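Local coordinates for GTP-binding protein (Sulfolobus solfataricus P2, PDB 2QTF) that hydrolyses GTP and associates with the 50S ribosomal subunit, with a possible role in protein synthesis or ribosome biogenesis, at residues Lys86-Leu91 and Gly239-Ile244; Leu91-Ala95 and Ile107-Arg111; Glu115-Lys120 and Thr145-Lys150. All coordinates share one frame; numbering follows the deposited sequence.

How the contacts relate
From the N terminus, the first segment met is on helix 86-97, which serves contacts 1 and 2; the two share Leu91. Contact 2 closes a short loop, the chain turning into helix 101-121 and running back antiparallel. Contact 3 closes a second, largely unmodelled loop, pairing the far end of helix 101-121 with the start of helix 145-164. These two are in series, and both nest inside the loop of contact 1, which closes when residues 239-244 of the GTPase domain return to helix 86-97. Contacts 1 and 2 touch, their centres about 9 Å apart; contact 3 lies about 17 Å, centre to centre, from contact 2. They join the N-terminal part, the helical hairpin and the GTPase domain.

Contact 1 of 3, residues Lys86-Leu91 and Gly239-Ile244; sequences KILLLL and GIPPQI
Ile87 and Leu91, one helical turn apart, face Pro241 and Ile244: the CA atoms of Ile87 and Pro241 lie 7.1 Å apart and those of Leu91 and Ile244 7.3 Å, so the loop stays close to helix 86-97 at these two points. The loop makes a short 3-10 turn at Pro242-Gln243, after which Ile244 takes the N-cap position of helix 245-253. Ile244 also gives the loop's largest buried surface. Its CG1 sits between backbone N and carbonyl carbon (chi1 63°), which carries CD1 to 3.3 Å from Leu90 CB, tighter than ordinary van der Waals packing, while CG2 meets Leu91 CG at 3.7 Å. Pro241 uses two parts of its ring: CD presses on Leu90 CD1 at 3.5 Å, again a close fit, and CB touches Ile87 CD1 at 3.9 Å. Beside this apolar patch the extended chain of Lys86 passes Pro241, and NZ donates to Gly239 O over 3.3 Å, a long bond but in the carbonyl plane, with a C=O...N angle of 153°. The loop follows Asp232-Gly235, the DxxG motif of P-loop GTPases, so the arrangement is consistent with the switch II region docked on a helix of the N-terminal part, an interdomain interface.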
ATOM      1  N   LYS A  86       9.189  -3.767   9.749  1.00 19.06           N
ATOM      2  CA  LYS A  86       8.782  -3.614   8.346  1.00 21.31           C
ATOM      3  C   LYS A  86       7.705  -4.635   7.943  1.00 17.94           C
ATOM      4  O   LYS A  86       6.791  -4.288   7.186  1.00 17.84           O
ATOM      5  CB  LYS A  86       9.969  -3.899   7.399  1.00 21.80           C
ATOM      6  CG  LYS A  86       9.535  -3.804   5.917  1.00 25.03           C
ATOM      7  CD  LYS A  86      10.841  -3.961   5.053  1.00 31.65           C
ATOM      8  CE  LYS A  86      10.475  -4.077   3.575  1.00 40.71           C
ATOM      9  NZ  LYS A  86      11.537  -4.865   2.720  1.00 39.83           N
ATOM     10  N   ILE A  87       7.809  -5.824   8.487  1.00 17.65           N
ATOM     11  CA  ILE A  87       6.804  -6.883   8.267  1.00 19.86           C
ATOM     12  C   ILE A  87       5.448  -6.494   8.853  1.00 19.33           C
ATOM     13  O   ILE A  87       4.478  -6.584   8.174  1.00 17.20           O
ATOM     14  CB  ILE A  87       7.295  -8.279   8.728  1.00 20.15           C
ATOM     15  CG1 ILE A  87       8.500  -8.646   7.825  1.00 24.24           C
ATOM     16  CG2 ILE A  87       6.171  -9.310   8.796  1.00 19.08           C
ATOM     17  CD1 ILE A  87       8.727  -9.987   7.636  1.00 36.14           C
ATOM     18  N   LEU A  88       5.408  -6.143  10.116  1.00 17.38           N
ATOM     19  CA  LEU A  88       4.143  -5.788  10.758  1.00 16.58           C
ATOM     20  C   LEU A  88       3.553  -4.506  10.124  1.00 17.36           C
ATOM     21  O   LEU A  88       2.323  -4.389  10.017  1.00 15.55           O
ATOM     22  CB  LEU A  88       4.369  -5.621  12.276  1.00 16.49           C
ATOM     23  CG  LEU A  88       4.651  -6.924  13.086  1.00 16.93           C
ATOM     24  CD1 LEU A  88       4.684  -6.555  14.610  1.00 22.66           C
ATOM     25  CD2 LEU A  88       3.630  -8.000  12.764  1.00 17.95           C
ATOM     26  N   LEU A  89       4.382  -3.579   9.669  1.00 15.89           N
ATOM     27  CA  LEU A  89       3.873  -2.387   8.997  1.00 16.64           C
ATOM     28  C   LEU A  89       3.149  -2.774   7.713  1.00 17.14           C
ATOM     29  O   LEU A  89       2.064  -2.248   7.365  1.00 14.93           O
ATOM     30  CB  LEU A  89       5.027  -1.349   8.716  1.00 17.74           C
ATOM     31  CG  LEU A  89       4.663  -0.145   7.771  1.00 15.34           C
ATOM     32  CD1 LEU A  89       3.723   0.780   8.480  1.00 17.42           C
ATOM     33  CD2 LEU A  89       5.883   0.703   7.193  1.00 21.11           C
ATOM     34  N   LEU A  90       3.787  -3.606   6.897  1.00 17.56           N
ATOM     35  CA  LEU A  90       3.122  -3.928   5.589  1.00 18.37           C
ATOM     36  C   LEU A  90       1.879  -4.757   5.884  1.00 18.49           C
ATOM     37  O   LEU A  90       0.886  -4.613   5.149  1.00 18.65           O
ATOM     38  CB  LEU A  90       4.055  -4.781   4.661  1.00 18.64           C
ATOM     39  CG  LEU A  90       5.298  -4.012   4.227  1.00 26.53           C
ATOM     40  CD1 LEU A  90       6.422  -4.850   3.495  1.00 26.24           C
ATOM     41  CD2 LEU A  90       4.960  -2.807   3.437  1.00 31.10           C
ATOM     42  N   LEU A  91       1.914  -5.648   6.906  1.00 17.16           N
ATOM     43  CA  LEU A  91       0.692  -6.402   7.233  1.00 16.28           C
ATOM     44  C   LEU A  91      -0.448  -5.434   7.688  1.00 16.88           C
ATOM     45  O   LEU A  91      -1.638  -5.644   7.375  1.00 17.18           O
ATOM     46  CB  LEU A  91       0.929  -7.524   8.320  1.00 17.29           C
ATOM     47  CG  LEU A  91       1.747  -8.715   7.713  1.00 15.32           C
ATOM     48  CD1 LEU A  91       2.255  -9.530   8.897  1.00 14.51           C
ATOM     49  CD2 LEU A  91       0.759  -9.466   6.744  1.00 16.60           C
ATOM     50  N   GLY A 239       9.855  -4.982  -3.174  1.00 28.53           N
ATOM     51  CA  GLY A 239      10.629  -5.629  -2.064  1.00 28.98           C
ATOM     52  C   GLY A 239       9.746  -6.322  -1.029  1.00 28.64           C
ATOM     53  O   GLY A 239      10.010  -6.226   0.185  1.00 32.23           O
ATOM     54  N   ILE A 240       8.719  -7.045  -1.448  1.00 26.93           N
ATOM     55  CA  ILE A 240       7.814  -7.601  -0.381  1.00 28.42           C
ATOM     56  C   ILE A 240       8.564  -8.776   0.321  1.00 29.00           C
ATOM     57  O   ILE A 240       9.042  -9.677  -0.372  1.00 27.36           O
ATOM     58  CB  ILE A 240       6.580  -8.119  -0.999  1.00 30.03           C
ATOM     59  CG1 ILE A 240       5.875  -6.910  -1.656  1.00 32.04           C
ATOM     60  CG2 ILE A 240       5.576  -8.696   0.099  1.00 30.20           C
ATOM     61  CD1 ILE A 240       4.737  -7.334  -2.599  1.00 39.83           C
ATOM     62  N   PRO A 241       8.725  -8.703   1.641  1.00 28.79           N
ATOM     63  CA  PRO A 241       9.297  -9.827   2.357  1.00 27.46           C
ATOM     64  C   PRO A 241       8.547 -11.109   2.062  1.00 25.88           C
ATOM     65  O   PRO A 241       7.325 -11.138   2.055  1.00 23.90           O
ATOM     66  CB  PRO A 241       9.026  -9.474   3.820  1.00 28.74           C
ATOM     67  CG  PRO A 241       8.973  -7.930   3.857  1.00 31.42           C
ATOM     68  CD  PRO A 241       8.323  -7.593   2.548  1.00 28.49           C
ATOM     69  N   PRO A 242       9.289 -12.229   1.859  1.00 25.95           N
ATOM     70  CA  PRO A 242       8.685 -13.505   1.445  1.00 24.49           C
ATOM     71  C   PRO A 242       7.610 -14.003   2.347  1.00 21.70           C
ATOM     72  O   PRO A 242       6.719 -14.646   1.899  1.00 22.62           O
ATOM     73  CB  PRO A 242       9.901 -14.513   1.495  1.00 24.26           C
ATOM     74  CG  PRO A 242      10.902 -13.851   2.333  1.00 26.68           C
ATOM     75  CD  PRO A 242      10.747 -12.331   2.095  1.00 26.39           C
ATOM     76  N   GLN A 243       7.720 -13.773   3.654  1.00 22.33           N
ATOM     77  CA  GLN A 243       6.726 -14.226   4.680  1.00 24.50           C
ATOM     78  C   GLN A 243       5.320 -13.692   4.380  1.00 21.32           C
ATOM     79  O   GLN A 243       4.336 -14.300   4.868  1.00 22.67           O
ATOM     80  CB  GLN A 243       6.988 -13.566   6.123  1.00 22.84           C
ATOM     81  CG  GLN A 243       8.230 -13.911   6.859  1.00 32.71           C
ATOM     82  CD  GLN A 243       9.440 -13.026   6.522  1.00 40.13           C
ATOM     83  OE1 GLN A 243       9.719 -12.648   5.334  1.00 30.38           O
ATOM     84  NE2 GLN A 243      10.219 -12.738   7.560  1.00 37.88           N
ATOM     85  N   ILE A 244       5.237 -12.528   3.720  1.00 20.90           N
ATOM     86  CA  ILE A 244       3.901 -11.870   3.570  1.00 21.98           C
ATOM     87  C   ILE A 244       3.436 -11.809   2.122  1.00 21.91           C
ATOM     88  O   ILE A 244       2.515 -11.111   1.792  1.00 21.10           O
ATOM     89  CB  ILE A 244       3.813 -10.451   4.275  1.00 19.34           C
ATOM     90  CG1 ILE A 244       4.785  -9.443   3.658  1.00 24.75           C
ATOM     91  CG2 ILE A 244       4.182 -10.667   5.761  1.00 22.07           C
ATOM     92  CD1 ILE A 244       4.711  -8.013   4.267  1.00 22.05           C
TER

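Contact 2 of 3, residues Leu91-Ala95 and Ile107-Arg111; sequences LEIFA and IELAR. With CD (cadmium ion), chain B.
Glu92 OE1 is approached by two positive partners: the cadmium ion at 2.4 Å and, from across the contact, Arg111 NH2 at 3.0 Å. OE2 of Glu92 binds the same ion at 2.2 Å, making the carboxylate a bidentate ligand, and two waters add to the coordination. Glu92 starts out pointing away from helix 101-121, but a bend at chi2 (81°) swings the carboxylate back to the edge of the guanidinium, near its plane; the two flat groups are still turned 39° from each other. The cation and the arginine would together probably stabilise the ionised carboxylate. Arg111 reaches this place as an extended chain, its CG passing Leu91 CD1 at 3.9 Å, and one face of its guanidinium is overlain, toward the rim, by Ile107 CG2. Next to the polar end the packing is apolar: Leu91 CD2 rests on Ala110 CB at 3.8 Å, and Ile107 CD1 meets Phe94 CB at 3.6 Å. The short segments run at 160°, their axes 10.4 Å apart, so the two successive helices form an antiparallel helical hairpin. Phe94 and Ile107 both continue onto Ala247 and Thr251 of helix 245-253 in the GTPase domain, whereas Leu109 turns to Ile153, Met157 and Leu160 of helix 145-164.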
ATOM      1  N   LEU A  91       1.914  -5.648   6.906  1.00 17.16           N
ATOM      2  CA  LEU A  91       0.692  -6.402   7.233  1.00 16.28           C
ATOM      3  C   LEU A  91      -0.448  -5.434   7.688  1.00 16.88           C
ATOM      4  O   LEU A  91      -1.638  -5.644   7.375  1.00 17.18           O
ATOM      5  CB  LEU A  91       0.929  -7.524   8.320  1.00 17.29           C
ATOM      6  CG  LEU A  91       1.747  -8.715   7.713  1.00 15.32           C
ATOM      7  CD1 LEU A  91       2.255  -9.530   8.897  1.00 14.51           C
ATOM      8  CD2 LEU A  91       0.759  -9.466   6.744  1.00 16.60           C
ATOM      9  N   GLU A  92      -0.079  -4.383   8.445  1.00 17.72           N
ATOM     10  CA  GLU A  92      -1.091  -3.295   8.758  1.00 16.72           C
ATOM     11  C   GLU A  92      -1.714  -2.631   7.505  1.00 17.61           C
ATOM     12  O   GLU A  92      -2.941  -2.493   7.440  1.00 16.26           O
ATOM     13  CB  GLU A  92      -0.442  -2.229   9.720  1.00 14.80           C
ATOM     14  CG  GLU A  92      -1.495  -1.166  10.146  1.00 18.26           C
ATOM     15  CD  GLU A  92      -2.354  -1.751  11.313  1.00 19.05           C
ATOM     16  OE1 GLU A  92      -1.908  -2.844  11.839  1.00 18.56           O
ATOM     17  OE2 GLU A  92      -3.383  -1.124  11.758  1.00 26.08           O
ATOM     18  N   ILE A  93      -0.877  -2.273   6.501  1.00 14.90           N
ATOM     19  CA  ILE A  93      -1.348  -1.718   5.203  1.00 17.82           C
ATOM     20  C   ILE A  93      -2.343  -2.697   4.581  1.00 17.10           C
ATOM     21  O   ILE A  93      -3.444  -2.336   4.167  1.00 17.78           O
ATOM     22  CB  ILE A  93      -0.142  -1.483   4.242  1.00 18.68           C
ATOM     23  CG1 ILE A  93       0.757  -0.404   4.848  1.00 20.13           C
ATOM     24  CG2 ILE A  93      -0.652  -1.183   2.798  1.00 19.39           C
ATOM     25  CD1 ILE A  93       2.070  -0.242   4.102  1.00 19.63           C
ATOM     26  N   PHE A  94      -1.987  -3.952   4.615  1.00 17.62           N
ATOM     27  CA  PHE A  94      -2.867  -4.986   3.969  1.00 17.54           C
ATOM     28  C   PHE A  94      -4.199  -5.065   4.708  1.00 16.44           C
ATOM     29  O   PHE A  94      -5.261  -5.073   4.068  1.00 18.39           O
ATOM     30  CB  PHE A  94      -2.193  -6.367   3.876  1.00 18.63           C
ATOM     31  CG  PHE A  94      -0.811  -6.394   3.161  1.00 18.86           C
ATOM     32  CD1 PHE A  94      -0.406  -5.401   2.303  1.00 20.90           C
ATOM     33  CD2 PHE A  94      -0.032  -7.568   3.283  1.00 15.91           C
ATOM     34  CE1 PHE A  94       0.864  -5.437   1.709  1.00 17.45           C
ATOM     35  CE2 PHE A  94       1.278  -7.665   2.641  1.00 18.97           C
ATOM     36  CZ  PHE A  94       1.712  -6.601   1.867  1.00 20.29           C
ATOM     37  N   ALA A  95      -4.134  -5.111   6.040  1.00 18.57           N
ATOM     38  CA  ALA A  95      -5.322  -5.224   6.883  1.00 18.02           C
ATOM     39  C   ALA A  95      -6.269  -4.032   6.590  1.00 20.71           C
ATOM     40  O   ALA A  95      -7.469  -4.169   6.641  1.00 21.36           O
ATOM     41  CB  ALA A  95      -4.874  -5.241   8.370  1.00 19.10           C
ATOM     42  N   ILE A 107      -3.802 -12.527   6.237  1.00 18.16           N
ATOM     43  CA  ILE A 107      -3.100 -11.502   7.062  1.00 16.04           C
ATOM     44  C   ILE A 107      -2.994 -11.999   8.510  1.00 15.67           C
ATOM     45  O   ILE A 107      -1.971 -11.927   9.142  1.00 16.45           O
ATOM     46  CB  ILE A 107      -3.898 -10.108   6.995  1.00 16.47           C
ATOM     47  CG1 ILE A 107      -3.735  -9.544   5.549  1.00 15.02           C
ATOM     48  CG2 ILE A 107      -3.316  -9.088   8.156  1.00 14.79           C
ATOM     49  CD1 ILE A 107      -4.828  -8.575   5.084  1.00 18.69           C
ATOM     50  N   GLU A 108      -4.065 -12.547   9.046  1.00 17.81           N
ATOM     51  CA  GLU A 108      -4.010 -12.976  10.413  1.00 18.15           C
ATOM     52  C   GLU A 108      -3.004 -14.179  10.547  1.00 19.83           C
ATOM     53  O   GLU A 108      -2.261 -14.286  11.547  1.00 21.01           O
ATOM     54  CB  GLU A 108      -5.380 -13.511  10.866  1.00 19.90           C
ATOM     55  CG  GLU A 108      -5.131 -13.897  12.406  1.00 26.61           C
ATOM     56  CD  GLU A 108      -6.297 -14.392  13.119  1.00 38.49           C
ATOM     57  OE1 GLU A 108      -6.130 -14.538  14.373  1.00 33.41           O
ATOM     58  OE2 GLU A 108      -7.354 -14.632  12.431  1.00 36.51           O
ATOM     59  N   LEU A 109      -3.047 -15.067   9.570  1.00 21.26           N
ATOM     60  CA  LEU A 109      -2.085 -16.236   9.476  1.00 20.97           C
ATOM     61  C   LEU A 109      -0.627 -15.716   9.502  1.00 19.35           C
ATOM     62  O   LEU A 109       0.196 -16.163  10.298  1.00 18.69           O
ATOM     63  CB  LEU A 109      -2.358 -17.019   8.159  1.00 19.59           C
ATOM     64  CG  LEU A 109      -1.357 -18.233   7.993  1.00 23.19           C
ATOM     65  CD1 LEU A 109      -1.460 -19.253   9.219  1.00 22.74           C
ATOM     66  CD2 LEU A 109      -1.657 -18.923   6.658  1.00 21.61           C
ATOM     67  N   ALA A 110      -0.314 -14.729   8.667  1.00 17.69           N
ATOM     68  CA  ALA A 110       1.039 -14.146   8.659  1.00 16.91           C
ATOM     69  C   ALA A 110       1.413 -13.473   9.984  1.00 17.51           C
ATOM     70  O   ALA A 110       2.583 -13.542  10.446  1.00 16.92           O
ATOM     71  CB  ALA A 110       1.214 -13.171   7.470  1.00 17.27           C
ATOM     72  N   ARG A 111       0.465 -12.720  10.578  1.00 17.84           N
ATOM     73  CA  ARG A 111       0.745 -12.121  11.932  1.00 16.78           C
ATOM     74  C   ARG A 111       1.030 -13.221  12.999  1.00 17.04           C
ATOM     75  O   ARG A 111       1.919 -13.075  13.835  1.00 16.23           O
ATOM     76  CB  ARG A 111      -0.469 -11.269  12.333  1.00 15.48           C
ATOM     77  CG  ARG A 111      -0.543  -9.948  11.557  1.00 14.80           C
ATOM     78  CD  ARG A 111      -1.905  -9.174  11.906  1.00 17.81           C
ATOM     79  NE  ARG A 111      -1.788  -7.790  11.466  1.00 20.29           N
ATOM     80  CZ  ARG A 111      -2.822  -6.951  11.435  1.00 19.95           C
ATOM     81  NH1 ARG A 111      -4.060  -7.409  11.692  1.00 18.49           N
ATOM     82  NH2 ARG A 111      -2.583  -5.692  11.257  1.00 18.82           N
TER
HETATM   83 CD    CD B 401      -3.663  -2.496  13.489  1.00 23.99          CD
HETATM   84  O   HOH W   1      -1.954  -3.944  14.550  1.00 28.66           O
HETATM   85  O   HOH W   2      -2.142  -0.689  14.597  1.00 35.31           O

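Contact 3 of 3, residues Glu115-Lys120 and Thr145-Lys150; sequences ELPIIK and TIKFYK
Ile119 packs into the tight part of this contact, where it meets both Tyr149 and Ile146. Its CD1 stands over the centre of the Tyr149 ring, 3.5 Å from the centroid and only 14° off the ring normal, a CH-pi contact seated squarely on the face. The other branch, CG2, slides past Ile146 in the opposite direction and approaches its CG1 to 3.5 Å; with CG1 of Ile119 anti to the carbonyl carbon (chi1 -64°), the two branches divide between the two neighbours. Leu116 fills the next position, its CD2 at 3.8 Å from Ile146 CD1 and from Tyr149 CB alike. The short axes lie 10.0 Å apart and run at 169°, the geometry of an antiparallel helical hairpin, consistent with the helical hairpin of HflX proteins; here helix 101-121 is kinked at Pro117. The periphery is looser. Glu115 lays its CG obliquely against Tyr149 CE2 at 3.9 Å, while its carboxylate is salt-bridged to Arg75 of helix 68-78. On the solvent side Lys120 and Lys150 are both exposed and cross at about a right angle, NZ of Lys120 to NZ of Lys150 being 4.1 Å, a like-charge approach that is probably mildly repulsive, and tolerable where solvent can screen it.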
ATOM      1  N   GLU A 115       4.545 -13.955  15.167  1.00 23.24           N
ATOM      2  CA  GLU A 115       4.632 -13.898  16.609  1.00 24.58           C
ATOM      3  C   GLU A 115       5.272 -15.167  17.167  1.00 25.68           C
ATOM      4  O   GLU A 115       5.760 -15.129  18.253  1.00 24.26           O
ATOM      5  CB  GLU A 115       3.231 -13.922  17.260  1.00 25.89           C
ATOM      6  CG  GLU A 115       2.634 -12.800  17.956  1.00 31.43           C
ATOM      7  CD  GLU A 115       3.580 -11.716  18.497  1.00 28.77           C
ATOM      8  OE1 GLU A 115       3.676 -10.789  17.737  1.00 27.73           O
ATOM      9  OE2 GLU A 115       4.060 -11.713  19.654  1.00 26.54           O
ATOM     10  N   LEU A 116       5.181 -16.313  16.499  1.00 24.65           N
ATOM     11  CA  LEU A 116       5.746 -17.554  17.111  1.00 27.74           C
ATOM     12  C   LEU A 116       7.222 -17.475  17.602  1.00 27.58           C
ATOM     13  O   LEU A 116       7.491 -17.927  18.702  1.00 27.98           O
ATOM     14  CB  LEU A 116       5.670 -18.731  16.119  1.00 28.25           C
ATOM     15  CG  LEU A 116       4.356 -19.520  16.052  1.00 33.64           C
ATOM     16  CD1 LEU A 116       4.514 -20.754  15.099  1.00 31.50           C
ATOM     17  CD2 LEU A 116       3.965 -20.002  17.506  1.00 34.65           C
ATOM     18  N   PRO A 117       8.150 -16.964  16.770  1.00 27.95           N
ATOM     19  CA  PRO A 117       9.577 -16.800  17.198  1.00 28.28           C
ATOM     20  C   PRO A 117       9.697 -15.842  18.359  1.00 28.50           C
ATOM     21  O   PRO A 117      10.559 -16.017  19.231  1.00 27.52           O
ATOM     22  CB  PRO A 117      10.273 -16.244  15.966  1.00 29.85           C
ATOM     23  CG  PRO A 117       9.291 -16.441  14.812  1.00 28.78           C
ATOM     24  CD  PRO A 117       7.946 -16.482  15.385  1.00 27.95           C
ATOM     25  N   ILE A 118       8.780 -14.861  18.457  1.00 27.75           N
ATOM     26  CA  ILE A 118       8.771 -14.011  19.651  1.00 27.82           C
ATOM     27  C   ILE A 118       8.331 -14.771  20.938  1.00 29.06           C
ATOM     28  O   ILE A 118       8.983 -14.677  22.009  1.00 28.66           O
ATOM     29  CB  ILE A 118       7.848 -12.736  19.450  1.00 27.61           C
ATOM     30  CG1 ILE A 118       8.298 -12.029  18.158  1.00 24.33           C
ATOM     31  CG2 ILE A 118       7.970 -11.863  20.661  1.00 29.00           C
ATOM     32  CD1 ILE A 118       7.386 -10.878  17.726  1.00 26.44           C
ATOM     33  N   ILE A 119       7.252 -15.507  20.861  1.00 28.96           N
ATOM     34  CA  ILE A 119       6.794 -16.266  22.010  1.00 31.86           C
ATOM     35  C   ILE A 119       7.885 -17.299  22.457  1.00 34.82           C
ATOM     36  O   ILE A 119       8.148 -17.477  23.653  1.00 34.39           O
ATOM     37  CB  ILE A 119       5.541 -17.072  21.650  1.00 31.67           C
ATOM     38  CG1 ILE A 119       4.341 -16.137  21.297  1.00 27.90           C
ATOM     39  CG2 ILE A 119       5.153 -17.976  22.833  1.00 35.99           C
ATOM     40  CD1 ILE A 119       3.203 -16.918  20.572  1.00 29.34           C
ATOM     41  N   LYS A 120       8.472 -17.981  21.489  1.00 36.87           N
ATOM     42  CA  LYS A 120       9.504 -18.982  21.749  1.00 40.78           C
ATOM     43  C   LYS A 120      10.686 -18.353  22.470  1.00 43.03           C
ATOM     44  O   LYS A 120      11.216 -18.956  23.421  1.00 44.54           O
ATOM     45  CB  LYS A 120       9.954 -19.652  20.444  1.00 40.23           C
ATOM     46  CG  LYS A 120       8.883 -20.616  19.828  1.00 44.95           C
ATOM     47  CD  LYS A 120       9.291 -21.363  18.529  1.00 46.04           C
ATOM     48  CE  LYS A 120       8.138 -22.232  18.011  1.00 45.67           C
ATOM     49  NZ  LYS A 120       8.417 -22.727  16.611  1.00 53.62           N
ATOM     50  N   THR A 145       1.235 -21.080  25.440  1.00 41.30           N
ATOM     51  CA  THR A 145       0.950 -19.974  24.518  1.00 39.99           C
ATOM     52  C   THR A 145       1.413 -20.389  23.147  1.00 38.51           C
ATOM     53  O   THR A 145       0.710 -20.208  22.179  1.00 35.59           O
ATOM     54  CB  THR A 145       1.606 -18.687  24.954  1.00 41.64           C
ATOM     55  OG1 THR A 145       1.110 -18.356  26.252  1.00 41.24           O
ATOM     56  CG2 THR A 145       1.153 -17.501  24.022  1.00 40.77           C
ATOM     57  N   ILE A 146       2.555 -21.079  23.079  1.00 36.19           N
ATOM     58  CA  ILE A 146       2.982 -21.645  21.808  1.00 36.68           C
ATOM     59  C   ILE A 146       1.970 -22.582  21.192  1.00 35.37           C
ATOM     60  O   ILE A 146       1.705 -22.471  19.993  1.00 32.71           O
ATOM     61  CB  ILE A 146       4.307 -22.422  21.907  1.00 37.86           C
ATOM     62  CG1 ILE A 146       5.417 -21.433  22.076  1.00 41.68           C
ATOM     63  CG2 ILE A 146       4.562 -23.064  20.603  1.00 38.15           C
ATOM     64  CD1 ILE A 146       5.856 -20.864  20.699  1.00 52.76           C
ATOM     65  N   LYS A 147       1.384 -23.500  21.996  1.00 33.33           N
ATOM     66  CA  LYS A 147       0.461 -24.424  21.393  1.00 34.23           C
ATOM     67  C   LYS A 147      -0.813 -23.688  20.952  1.00 29.29           C
ATOM     68  O   LYS A 147      -1.429 -24.039  19.958  1.00 27.03           O
ATOM     69  CB  LYS A 147       0.164 -25.667  22.334  1.00 35.23           C
ATOM     70  CG  LYS A 147       1.436 -26.474  22.665  1.00 38.54           C
ATOM     71  CD  LYS A 147       1.227 -27.517  23.807  1.00 42.63           C
ATOM     72  CE  LYS A 147       0.804 -28.926  23.290  1.00 56.38           C
ATOM     73  NZ  LYS A 147       1.929 -29.858  22.803  1.00 59.75           N
ATOM     74  N   PHE A 148      -1.246 -22.716  21.731  1.00 29.22           N
ATOM     75  CA  PHE A 148      -2.443 -21.965  21.414  1.00 29.63           C
ATOM     76  C   PHE A 148      -2.327 -21.306  20.020  1.00 28.69           C
ATOM     77  O   PHE A 148      -3.255 -21.368  19.205  1.00 25.79           O
ATOM     78  CB  PHE A 148      -2.667 -20.927  22.508  1.00 27.50           C
ATOM     79  CG  PHE A 148      -3.875 -20.027  22.278  1.00 31.51           C
ATOM     80  CD1 PHE A 148      -5.164 -20.496  22.428  1.00 32.35           C
ATOM     81  CD2 PHE A 148      -3.695 -18.658  21.940  1.00 32.07           C
ATOM     82  CE1 PHE A 148      -6.260 -19.628  22.251  1.00 31.17           C
ATOM     83  CE2 PHE A 148      -4.787 -17.795  21.728  1.00 31.48           C
ATOM     84  CZ  PHE A 148      -6.056 -18.291  21.869  1.00 31.06           C
ATOM     85  N   TYR A 149      -1.197 -20.647  19.778  1.00 27.26           N
ATOM     86  CA  TYR A 149      -0.953 -19.991  18.463  1.00 28.46           C
ATOM     87  C   TYR A 149      -0.891 -21.012  17.323  1.00 28.84           C
ATOM     88  O   TYR A 149      -1.501 -20.808  16.274  1.00 28.68           O
ATOM     89  CB  TYR A 149       0.363 -19.166  18.517  1.00 26.86           C
ATOM     90  CG  TYR A 149       0.132 -17.749  19.148  1.00 26.95           C
ATOM     91  CD1 TYR A 149      -0.192 -17.600  20.515  1.00 26.94           C
ATOM     92  CD2 TYR A 149       0.156 -16.602  18.356  1.00 26.34           C
ATOM     93  CE1 TYR A 149      -0.431 -16.318  21.101  1.00 29.39           C
ATOM     94  CE2 TYR A 149      -0.119 -15.328  18.933  1.00 27.06           C
ATOM     95  CZ  TYR A 149      -0.393 -15.192  20.291  1.00 27.13           C
ATOM     96  OH  TYR A 149      -0.635 -13.886  20.822  1.00 27.96           O
ATOM     97  N   LYS A 150      -0.161 -22.114  17.526  1.00 30.85           N
ATOM     98  CA  LYS A 150      -0.123 -23.167  16.483  1.00 33.39           C
ATOM     99  C   LYS A 150      -1.490 -23.711  16.153  1.00 33.59           C
ATOM    100  O   LYS A 150      -1.782 -23.920  14.970  1.00 33.51           O
ATOM    101  CB  LYS A 150       0.898 -24.274  16.800  1.00 35.81           C
ATOM    102  CG  LYS A 150       2.332 -23.728  17.051  1.00 36.89           C
ATOM    103  CD  LYS A 150       3.334 -24.808  17.575  1.00 38.39           C
ATOM    104  CE  LYS A 150       4.778 -24.577  17.080  1.00 45.30           C
ATOM    105  NZ  LYS A 150       5.734 -25.672  17.568  1.00 47.43           N
TER